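Local coordinates for protein cytolethal distending toxin subunit A (Haemophilus ducreyi, PDB 1SR4) that probably forms with CdtC the heterodimeric, lectin-like subunit required to deliver the genotoxin subunit CdtB into host cells, at residues 93-101 against 112-121; 64-72 against 165-176. All blocks are in the same frame, centred on the assembly; numbering follows the deposited sequence.

Interaction 1: 93-101 against 112-121; sequences FGNIRNWKM and FVNQSLGTCV
Trp99 lies between Val121 and Asn114. Val121 sets its CG2 methyl over one face, a CH-pi contact 3.6 Å from CG2 to the centroid of the Trp99 six-membered ring. On the opposite face comes Asn114 ND2, near the rim, with the amide plane 85° from the ring. That amide is not left to the ring alone. With CG anti to the backbone N (chi1 -164°), Asn114 ND2 reaches over to Ile96 O at 2.8 Å, approaching from above the carbonyl plane. Asn114 OD1 turns back along its own chain and accepts from Leu117 N at 2.9 Å on an in-plane lone pair, an Asx motif. Both ends of the amide are thus fixed. Gln115 runs out extended and stacks its amide on that of Asn95, the planes 16° apart. Gln115 OE1 also accepts from Asn98 ND2 at 2.9 Å, nearly along the C=O axis, while Asn98 OD1 is held by Val199 N. Gln115 N donates to Asn98 O at 2.9 Å. Phe112 and Met101 lie side by side, with Met101 CG beside Phe112 CE1 and the sulfur oblique to the ring. Lys100 and Val113 form the antiparallel hydrogen-bonded pair (Lys100 N to Val113 O, 2.8 Å) between the non-hydrogen-bonded pairs Trp99-Asn114 and Met101-Phe112, with side chains on the other face. The arrangement is a beta hairpin, 99-103 with 110-114, in the ricin-type beta-trefoil of CdtA.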
loop_
_atom_site.group_PDB
_atom_site.type_symbol
_atom_site.label_atom_id
_atom_site.label_comp_id
_atom_site.label_asym_id
_atom_site.label_seq_id
_atom_site.Cartn_x
_atom_site.Cartn_y
_atom_site.Cartn_z
ATOM N N PHE A 93 -27.234 -7.553 2.509
ATOM C CA PHE A 93 -26.351 -8.700 2.228
ATOM C C PHE A 93 -25.388 -8.959 3.387
ATOM O O PHE A 93 -24.983 -10.088 3.628
ATOM C CB PHE A 93 -25.506 -8.468 0.972
ATOM C CG PHE A 93 -26.256 -8.617 -0.329
ATOM C CD1 PHE A 93 -27.592 -8.230 -0.438
ATOM C CD2 PHE A 93 -25.580 -9.025 -1.478
ATOM C CE1 PHE A 93 -28.237 -8.237 -1.671
ATOM C CE2 PHE A 93 -26.213 -9.033 -2.716
ATOM C CZ PHE A 93 -27.547 -8.635 -2.814
ATOM N N GLY A 94 -24.994 -7.909 4.093
ATOM C CA GLY A 94 -24.077 -8.131 5.193
ATOM C C GLY A 94 -22.669 -8.498 4.728
ATOM O O GLY A 94 -22.236 -8.153 3.615
ATOM N N ASN A 95 -21.954 -9.225 5.572
ATOM C CA ASN A 95 -20.566 -9.582 5.295
ATOM C C ASN A 95 -20.266 -10.593 4.168
ATOM O O ASN A 95 -19.094 -10.968 3.974
ATOM C CB ASN A 95 -19.893 -10.025 6.608
ATOM C CG ASN A 95 -19.935 -8.942 7.688
ATOM O OD1 ASN A 95 -20.236 -7.774 7.413
ATOM N ND2 ASN A 95 -19.618 -9.326 8.929
ATOM N N ILE A 96 -21.284 -11.035 3.423
ATOM C CA ILE A 96 -21.022 -11.952 2.314
ATOM C C ILE A 96 -20.394 -11.128 1.172
ATOM O O ILE A 96 -19.963 -11.675 0.144
ATOM C CB ILE A 96 -22.309 -12.617 1.773
ATOM C CG1 ILE A 96 -23.229 -11.564 1.145
ATOM C CG2 ILE A 96 -23.013 -13.376 2.896
ATOM C CD1 ILE A 96 -24.459 -12.156 0.431
ATOM N N ARG A 97 -20.343 -9.809 1.375
ATOM C CA ARG A 97 -19.772 -8.877 0.389
ATOM C C ARG A 97 -18.276 -8.607 0.593
ATOM O O ARG A 97 -17.629 -8.001 -0.264
ATOM C CB ARG A 97 -20.529 -7.554 0.447
ATOM C CG ARG A 97 -21.992 -7.669 0.020
ATOM C CD ARG A 97 -22.728 -6.360 0.283
ATOM N NE ARG A 97 -22.715 -6.036 1.706
ATOM C CZ ARG A 97 -23.056 -4.848 2.195
ATOM N NH1 ARG A 97 -23.450 -3.871 1.376
ATOM N NH2 ARG A 97 -22.969 -4.623 3.499
ATOM N N ASN A 98 -17.736 -9.065 1.722
ATOM C CA ASN A 98 -16.332 -8.861 2.069
ATOM C C ASN A 98 -15.498 -10.112 1.892
ATOM O O ASN A 98 -15.961 -11.214 2.149
ATOM C CB ASN A 98 -16.193 -8.379 3.529
ATOM C CG ASN A 98 -16.911 -7.075 3.775
ATOM O OD1 ASN A 98 -16.804 -6.143 2.979
ATOM N ND2 ASN A 98 -17.649 -6.995 4.881
ATOM N N TRP A 99 -14.245 -9.916 1.489
ATOM C CA TRP A 99 -13.339 -11.018 1.253
ATOM C C TRP A 99 -11.989 -10.772 1.896
ATOM O O TRP A 99 -11.577 -9.623 2.094
ATOM C CB TRP A 99 -13.107 -11.200 -0.251
ATOM C CG TRP A 99 -14.366 -11.314 -1.063
ATOM C CD1 TRP A 99 -15.112 -10.289 -1.573
ATOM C CD2 TRP A 99 -15.018 -12.525 -1.452
ATOM N NE1 TRP A 99 -16.196 -10.792 -2.263
ATOM C CE2 TRP A 99 -16.158 -12.163 -2.208
ATOM C CE3 TRP A 99 -14.746 -13.887 -1.238
ATOM C CZ2 TRP A 99 -17.030 -13.111 -2.758
ATOM C CZ3 TRP A 99 -15.616 -14.836 -1.787
ATOM C CH2 TRP A 99 -16.744 -14.438 -2.540
ATOM N N LYS A 100 -11.310 -11.870 2.205
ATOM C CA LYS A 100 -9.970 -11.835 2.748
ATOM C C LYS A 100 -9.088 -12.297 1.580
ATOM O O LYS A 100 -9.258 -13.393 1.038
ATOM C CB LYS A 100 -9.827 -12.798 3.930
ATOM C CG LYS A 100 -8.376 -12.987 4.396
ATOM C CD LYS A 100 -8.253 -14.032 5.520
ATOM C CE LYS A 100 -8.887 -13.536 6.808
ATOM N NZ LYS A 100 -8.813 -14.531 7.941
ATOM N N MET A 101 -8.161 -11.443 1.186
ATOM C CA MET A 101 -7.246 -11.734 0.094
ATOM C C MET A 101 -5.955 -12.359 0.654
ATOM O O MET A 101 -5.263 -11.734 1.455
ATOM C CB MET A 101 -6.927 -10.425 -0.611
ATOM C CG MET A 101 -6.563 -10.555 -2.038
ATOM S SD MET A 101 -6.263 -8.932 -2.796
ATOM C CE MET A 101 -4.926 -9.425 -3.675
ATOM N N PHE A 112 -9.397 -15.525 -2.754
ATOM C CA PHE A 112 -10.318 -14.706 -1.971
ATOM C C PHE A 112 -11.275 -15.548 -1.136
ATOM O O PHE A 112 -12.063 -16.326 -1.672
ATOM C CB PHE A 112 -11.111 -13.803 -2.915
ATOM C CG PHE A 112 -10.249 -12.850 -3.702
ATOM C CD1 PHE A 112 -9.978 -11.575 -3.216
ATOM C CD2 PHE A 112 -9.677 -13.248 -4.912
ATOM C CE1 PHE A 112 -9.148 -10.711 -3.922
ATOM C CE2 PHE A 112 -8.842 -12.389 -5.631
ATOM C CZ PHE A 112 -8.577 -11.118 -5.135
ATOM N N VAL A 113 -11.208 -15.365 0.177
ATOM C CA VAL A 113 -12.037 -16.106 1.124
ATOM C C VAL A 113 -13.175 -15.226 1.653
ATOM O O VAL A 113 -12.939 -14.148 2.193
ATOM C CB VAL A 113 -11.167 -16.586 2.295
ATOM C CG1 VAL A 113 -11.948 -17.596 3.174
ATOM C CG2 VAL A 113 -9.883 -17.223 1.734
ATOM N N ASN A 114 -14.410 -15.690 1.515
ATOM C CA ASN A 114 -15.554 -14.902 1.974
ATOM C C ASN A 114 -15.552 -14.707 3.484
ATOM O O ASN A 114 -15.354 -15.663 4.233
ATOM C CB ASN A 114 -16.859 -15.564 1.540
ATOM C CG ASN A 114 -18.042 -14.620 1.636
ATOM O OD1 ASN A 114 -18.798 -14.634 2.613
ATOM N ND2 ASN A 114 -18.196 -13.774 0.624
ATOM N N GLN A 115 -15.786 -13.474 3.931
ATOM C CA GLN A 115 -15.783 -13.187 5.360
ATOM C C GLN A 115 -16.848 -13.947 6.115
ATOM O O GLN A 115 -16.594 -14.468 7.189
ATOM C CB GLN A 115 -16.002 -11.691 5.641
ATOM C CG GLN A 115 -16.116 -11.400 7.128
ATOM C CD GLN A 115 -16.217 -9.926 7.449
ATOM O OE1 GLN A 115 -16.769 -9.141 6.664
ATOM N NE2 GLN A 115 -15.704 -9.537 8.615
ATOM N N SER A 116 -18.047 -13.974 5.554
ATOM C CA SER A 116 -19.177 -14.620 6.198
ATOM C C SER A 116 -19.256 -16.120 6.019
ATOM O O SER A 116 -19.458 -16.849 6.985
ATOM C CB SER A 116 -20.485 -14.001 5.690
ATOM O OG SER A 116 -21.606 -14.684 6.226
ATOM N N LEU A 117 -19.081 -16.575 4.783
ATOM C CA LEU A 117 -19.223 -17.993 4.475
ATOM C C LEU A 117 -17.963 -18.852 4.475
ATOM O O LEU A 117 -18.057 -20.073 4.521
ATOM C CB LEU A 117 -19.943 -18.136 3.136
ATOM C CG LEU A 117 -21.289 -17.404 3.049
ATOM C CD1 LEU A 117 -21.836 -17.521 1.622
ATOM C CD2 LEU A 117 -22.291 -18.001 4.043
ATOM N N GLY A 118 -16.792 -18.228 4.418
ATOM C CA GLY A 118 -15.566 -19.002 4.426
ATOM C C GLY A 118 -15.289 -19.737 3.127
ATOM O O GLY A 118 -14.355 -20.529 3.054
ATOM N N THR A 119 -16.100 -19.499 2.105
ATOM C CA THR A 119 -15.870 -20.153 0.814
ATOM C C THR A 119 -14.915 -19.296 -0.030
ATOM O O THR A 119 -14.617 -18.144 0.316
ATOM C CB THR A 119 -17.202 -20.385 0.040
ATOM O OG1 THR A 119 -17.969 -19.177 0.006
ATOM C CG2 THR A 119 -18.036 -21.468 0.727
ATOM N N CYS A 120 -14.438 -19.855 -1.136
ATOM C CA CYS A 120 -13.490 -19.158 -2.006
ATOM C C CYS A 120 -14.031 -18.819 -3.381
ATOM O O CYS A 120 -14.848 -19.574 -3.940
ATOM C CB CYS A 120 -12.228 -20.010 -2.178
ATOM S SG CYS A 120 -11.091 -19.864 -0.773
ATOM N N VAL A 121 -13.562 -17.689 -3.923
ATOM C CA VAL A 121 -13.961 -17.253 -5.256
ATOM C C VAL A 121 -13.348 -18.292 -6.175
ATOM O O VAL A 121 -12.193 -18.684 -5.979
ATOM C CB VAL A 121 -13.378 -15.857 -5.622
ATOM C CG1 VAL A 121 -13.520 -15.616 -7.121
ATOM C CG2 VAL A 121 -14.118 -14.732 -4.825
#

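Interaction 2: 64-72 against 165-176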
loop_
_atom_site.group_PDB
_atom_site.type_symbol
_atom_site.label_atom_id
_atom_site.label_comp_id
_atom_site.label_asym_id
_atom_site.label_seq_id
_atom_site.Cartn_x
_atom_site.Cartn_y
_atom_site.Cartn_z
ATOM N N MET A 64 -14.089 -3.611 -5.836
ATOM C CA MET A 64 -15.073 -2.648 -6.319
ATOM C C MET A 64 -14.893 -2.293 -7.785
ATOM O O MET A 64 -13.791 -1.951 -8.208
ATOM C CB MET A 64 -14.976 -1.361 -5.472
ATOM C CG MET A 64 -15.948 -0.253 -5.908
ATOM S SD MET A 64 -15.643 1.379 -5.135
ATOM C CE MET A 64 -16.024 1.103 -3.397
ATOM N N GLY A 65 -15.973 -2.367 -8.558
ATOM C CA GLY A 65 -15.889 -2.012 -9.963
ATOM C C GLY A 65 -15.929 -0.501 -10.091
ATOM O O GLY A 65 -16.172 0.215 -9.110
ATOM N N GLN A 66 -15.714 -0.001 -11.302
ATOM C CA GLN A 66 -15.673 1.443 -11.515
ATOM C C GLN A 66 -17.011 2.134 -11.281
ATOM O O GLN A 66 -17.078 3.367 -11.159
ATOM C CB GLN A 66 -15.166 1.734 -12.920
ATOM C CG GLN A 66 -13.745 1.238 -13.136
ATOM C CD GLN A 66 -12.959 2.208 -13.962
ATOM O OE1 GLN A 66 -12.392 3.165 -13.435
ATOM N NE2 GLN A 66 -12.939 1.990 -15.273
ATOM N N ASN A 67 -18.064 1.325 -11.197
ATOM C CA ASN A 67 -19.421 1.817 -10.983
ATOM C C ASN A 67 -19.804 1.666 -9.504
ATOM O O ASN A 67 -20.957 1.902 -9.121
ATOM C CB ASN A 67 -20.400 1.033 -11.871
ATOM C CG ASN A 67 -20.440 -0.446 -11.527
ATOM O OD1 ASN A 67 -19.623 -0.938 -10.738
ATOM N ND2 ASN A 67 -21.380 -1.171 -12.135
ATOM N N GLY A 68 -18.819 1.287 -8.685
ATOM C CA GLY A 68 -19.031 1.134 -7.249
ATOM C C GLY A 68 -19.583 -0.219 -6.820
ATOM O O GLY A 68 -19.715 -0.488 -5.615
ATOM N N ALA A 69 -19.910 -1.072 -7.790
ATOM C CA ALA A 69 -20.471 -2.381 -7.489
ATOM C C ALA A 69 -19.384 -3.267 -6.900
ATOM O O ALA A 69 -18.249 -3.274 -7.382
ATOM C CB ALA A 69 -21.069 -3.010 -8.762
ATOM N N LEU A 70 -19.745 -4.021 -5.866
ATOM C CA LEU A 70 -18.804 -4.887 -5.149
ATOM C C LEU A 70 -19.006 -6.373 -5.502
ATOM O O LEU A 70 -20.137 -6.859 -5.515
ATOM C CB LEU A 70 -19.013 -4.684 -3.642
ATOM C CG LEU A 70 -19.147 -3.231 -3.164
ATOM C CD1 LEU A 70 -19.708 -3.198 -1.720
ATOM C CD2 LEU A 70 -17.803 -2.545 -3.249
ATOM N N LEU A 71 -17.918 -7.085 -5.812
ATOM C CA LEU A 71 -18.034 -8.505 -6.121
ATOM C C LEU A 71 -18.640 -9.160 -4.877
ATOM O O LEU A 71 -18.121 -9.003 -3.769
ATOM C CB LEU A 71 -16.667 -9.123 -6.385
ATOM C CG LEU A 71 -16.789 -10.610 -6.773
ATOM C CD1 LEU A 71 -17.460 -10.753 -8.177
ATOM C CD2 LEU A 71 -15.405 -11.250 -6.781
ATOM N N THR A 72 -19.720 -9.908 -5.054
ATOM C CA THR A 72 -20.362 -10.513 -3.897
ATOM C C THR A 72 -21.109 -11.817 -4.160
ATOM O O THR A 72 -21.520 -12.120 -5.286
ATOM C CB THR A 72 -21.378 -9.521 -3.301
ATOM O OG1 THR A 72 -21.985 -10.078 -2.141
ATOM C CG2 THR A 72 -22.461 -9.198 -4.324
ATOM N N TYR A 165 -17.225 -7.025 -16.305
ATOM C CA TYR A 165 -18.553 -6.637 -15.836
ATOM C C TYR A 165 -19.053 -5.432 -16.618
ATOM O O TYR A 165 -18.271 -4.746 -17.269
ATOM C CB TYR A 165 -18.516 -6.284 -14.341
ATOM C CG TYR A 165 -17.643 -5.088 -14.038
ATOM C CD1 TYR A 165 -18.191 -3.801 -13.929
ATOM C CD2 TYR A 165 -16.266 -5.241 -13.893
ATOM C CE1 TYR A 165 -17.374 -2.691 -13.681
ATOM C CE2 TYR A 165 -15.438 -4.150 -13.648
ATOM C CZ TYR A 165 -15.989 -2.879 -13.545
ATOM O OH TYR A 165 -15.144 -1.806 -13.341
ATOM N N ASN A 166 -20.357 -5.180 -16.545
ATOM C CA ASN A 166 -20.937 -4.032 -17.223
ATOM C C ASN A 166 -21.144 -2.908 -16.211
ATOM O O ASN A 166 -21.957 -3.032 -15.310
ATOM C CB ASN A 166 -22.292 -4.405 -17.837
ATOM C CG ASN A 166 -23.236 -5.062 -16.827
ATOM O OD1 ASN A 166 -22.882 -6.055 -16.170
ATOM N ND2 ASN A 166 -24.445 -4.517 -16.707
ATOM N N PRO A 167 -20.392 -1.810 -16.342
ATOM C CA PRO A 167 -20.517 -0.670 -15.434
ATOM C C PRO A 167 -21.969 -0.171 -15.456
ATOM O O PRO A 167 -22.581 0.030 -14.405
ATOM C CB PRO A 167 -19.565 0.356 -16.041
ATOM C CG PRO A 167 -18.461 -0.493 -16.578
ATOM C CD PRO A 167 -19.223 -1.656 -17.231
ATOM N N VAL A 168 -22.512 0.021 -16.661
ATOM C CA VAL A 168 -23.887 0.494 -16.807
ATOM C C VAL A 168 -24.879 -0.661 -16.699
ATOM O O VAL A 168 -24.710 -1.713 -17.326
ATOM C CB VAL A 168 -24.089 1.230 -18.165
ATOM C CG1 VAL A 168 -25.553 1.556 -18.379
ATOM C CG2 VAL A 168 -23.276 2.519 -18.178
ATOM N N SER A 169 -25.903 -0.468 -15.876
ATOM C CA SER A 169 -26.911 -1.500 -15.706
ATOM C C SER A 169 -28.312 -0.944 -15.477
ATOM O O SER A 169 -28.485 0.082 -14.810
ATOM C CB SER A 169 -26.548 -2.414 -14.534
ATOM O OG SER A 169 -27.502 -3.446 -14.417
ATOM N N THR A 170 -29.307 -1.629 -16.033
ATOM C CA THR A 170 -30.689 -1.211 -15.845
ATOM C C THR A 170 -31.215 -1.847 -14.564
ATOM O O THR A 170 -32.376 -1.669 -14.193
ATOM C CB THR A 170 -31.597 -1.640 -17.031
ATOM O OG1 THR A 170 -31.435 -3.038 -17.279
ATOM C CG2 THR A 170 -31.247 -0.858 -18.281
ATOM N N THR A 171 -30.368 -2.617 -13.897
ATOM C CA THR A 171 -30.787 -3.240 -12.657
ATOM C C THR A 171 -29.784 -2.940 -11.541
ATOM O O THR A 171 -28.840 -2.187 -11.748
ATOM C CB THR A 171 -30.959 -4.751 -12.820
ATOM O OG1 THR A 171 -31.675 -5.257 -11.677
ATOM C CG2 THR A 171 -29.605 -5.437 -12.932
ATOM N N PHE A 172 -30.005 -3.529 -10.370
ATOM C CA PHE A 172 -29.177 -3.324 -9.171
ATOM C C PHE A 172 -27.737 -3.789 -9.270
ATOM O O PHE A 172 -26.883 -3.351 -8.495
ATOM C CB PHE A 172 -29.750 -4.096 -7.975
ATOM C CG PHE A 172 -31.216 -3.919 -7.763
ATOM C CD1 PHE A 172 -31.732 -2.706 -7.334
ATOM C CD2 PHE A 172 -32.086 -4.984 -7.984
ATOM C CE1 PHE A 172 -33.099 -2.560 -7.119
ATOM C CE2 PHE A 172 -33.446 -4.844 -7.773
ATOM C CZ PHE A 172 -33.951 -3.625 -7.344
ATOM N N TYR A 173 -27.478 -4.691 -10.202
ATOM C CA TYR A 173 -26.170 -5.295 -10.308
ATOM C C TYR A 173 -25.526 -5.315 -11.667
ATOM O O TYR A 173 -26.185 -5.149 -12.709
ATOM C CB TYR A 173 -26.307 -6.743 -9.868
ATOM C CG TYR A 173 -27.387 -7.451 -10.676
ATOM C CD1 TYR A 173 -27.118 -7.972 -11.952
ATOM C CD2 TYR A 173 -28.689 -7.557 -10.184
ATOM C CE1 TYR A 173 -28.133 -8.586 -12.715
ATOM C CE2 TYR A 173 -29.706 -8.162 -10.933
ATOM C CZ TYR A 173 -29.423 -8.675 -12.192
ATOM O OH TYR A 173 -30.423 -9.296 -12.900
ATOM N N SER A 174 -24.223 -5.584 -11.627
ATOM C CA SER A 174 -23.426 -5.752 -12.821
ATOM C C SER A 174 -23.296 -7.265 -12.929
ATOM O O SER A 174 -23.204 -7.965 -11.913
ATOM C CB SER A 174 -22.041 -5.120 -12.656
ATOM O OG SER A 174 -22.112 -3.711 -12.821
ATOM N N THR A 175 -23.323 -7.774 -14.152
ATOM C CA THR A 175 -23.181 -9.208 -14.404
ATOM C C THR A 175 -21.689 -9.449 -14.516
ATOM O O THR A 175 -20.992 -8.724 -15.223
ATOM C CB THR A 175 -23.889 -9.584 -15.721
ATOM O OG1 THR A 175 -25.255 -9.156 -15.636
ATOM C CG2 THR A 175 -23.845 -11.097 -15.975
ATOM N N VAL A 176 -21.200 -10.464 -13.818
ATOM C CA VAL A 176 -19.770 -10.767 -13.795
ATOM C C VAL A 176 -19.422 -11.979 -14.658
ATOM O O VAL A 176 -19.945 -13.067 -14.455
ATOM C CB VAL A 176 -19.317 -11.014 -12.343
ATOM C CG1 VAL A 176 -17.818 -11.265 -12.290
ATOM C CG2 VAL A 176 -19.697 -9.797 -11.466
#
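Asn67 and Tyr165 both hold CG between the backbone N and the carbonyl carbon (chi1 63° in each), and each side chain reaches the opposing segment. Asn67 ND2 then has two acceptors. One is Pro167 O, 2.8 Å from Asn67 ND2, met in the carbonyl plane on a lone pair. The other is Ser174 OG, 2.7 Å from Asn67 ND2 and close to the amide plane. Ser174 OG in turn donates a hydrogen bond to Asn166 O at 2.6 Å. At the other end of the amide, Asn67 OD1 takes Ala69 N at 3.0 Å from above the carbonyl plane. This is an Asx turn, and it overlaps the type I beta turn from Gly65 to Gly68 that joins strands 62-65 and 69-73 of the beta-trefoil. Tyr165 OH accepts from Gln66 N at 2.8 Å, almost straight at 172°, and is also bonded to Thr192 O. Gly65 lets the ring come close, with its CA 3.7 Å from Tyr165 CZ. Gln66 lays its chain across the tyrosine at about a right angle. Its amide goes on to Tyr194 and Asp190, and to Gly151 of the CdtC chain. Leu71 CD1 touches Val176 CG2 at 4.1 Å.

The centres of the two interactions lie about 17 Å apart in the same beta-trefoil. Interaction 2 joins residues far apart in sequence, and both segments of interaction 1 fall between its ends. Interaction 1 is the more local, within and just beyond one hairpin. Strand 69-73 connects them: Trp99 NE1 probably bonds to Leu71 O (3.0 Å), and Arg97 CG packs on Thr72 OG1. The strand thus carries the turn that meets 165-176 at one end and touches 93-101 near the other. The two contacts also face different partners in the toxin. The backbone O of Met101 accepts a hydrogen bond from Gln35 of the CdtB chain, and that of Gln66 one from Arg23 of the CdtC chain.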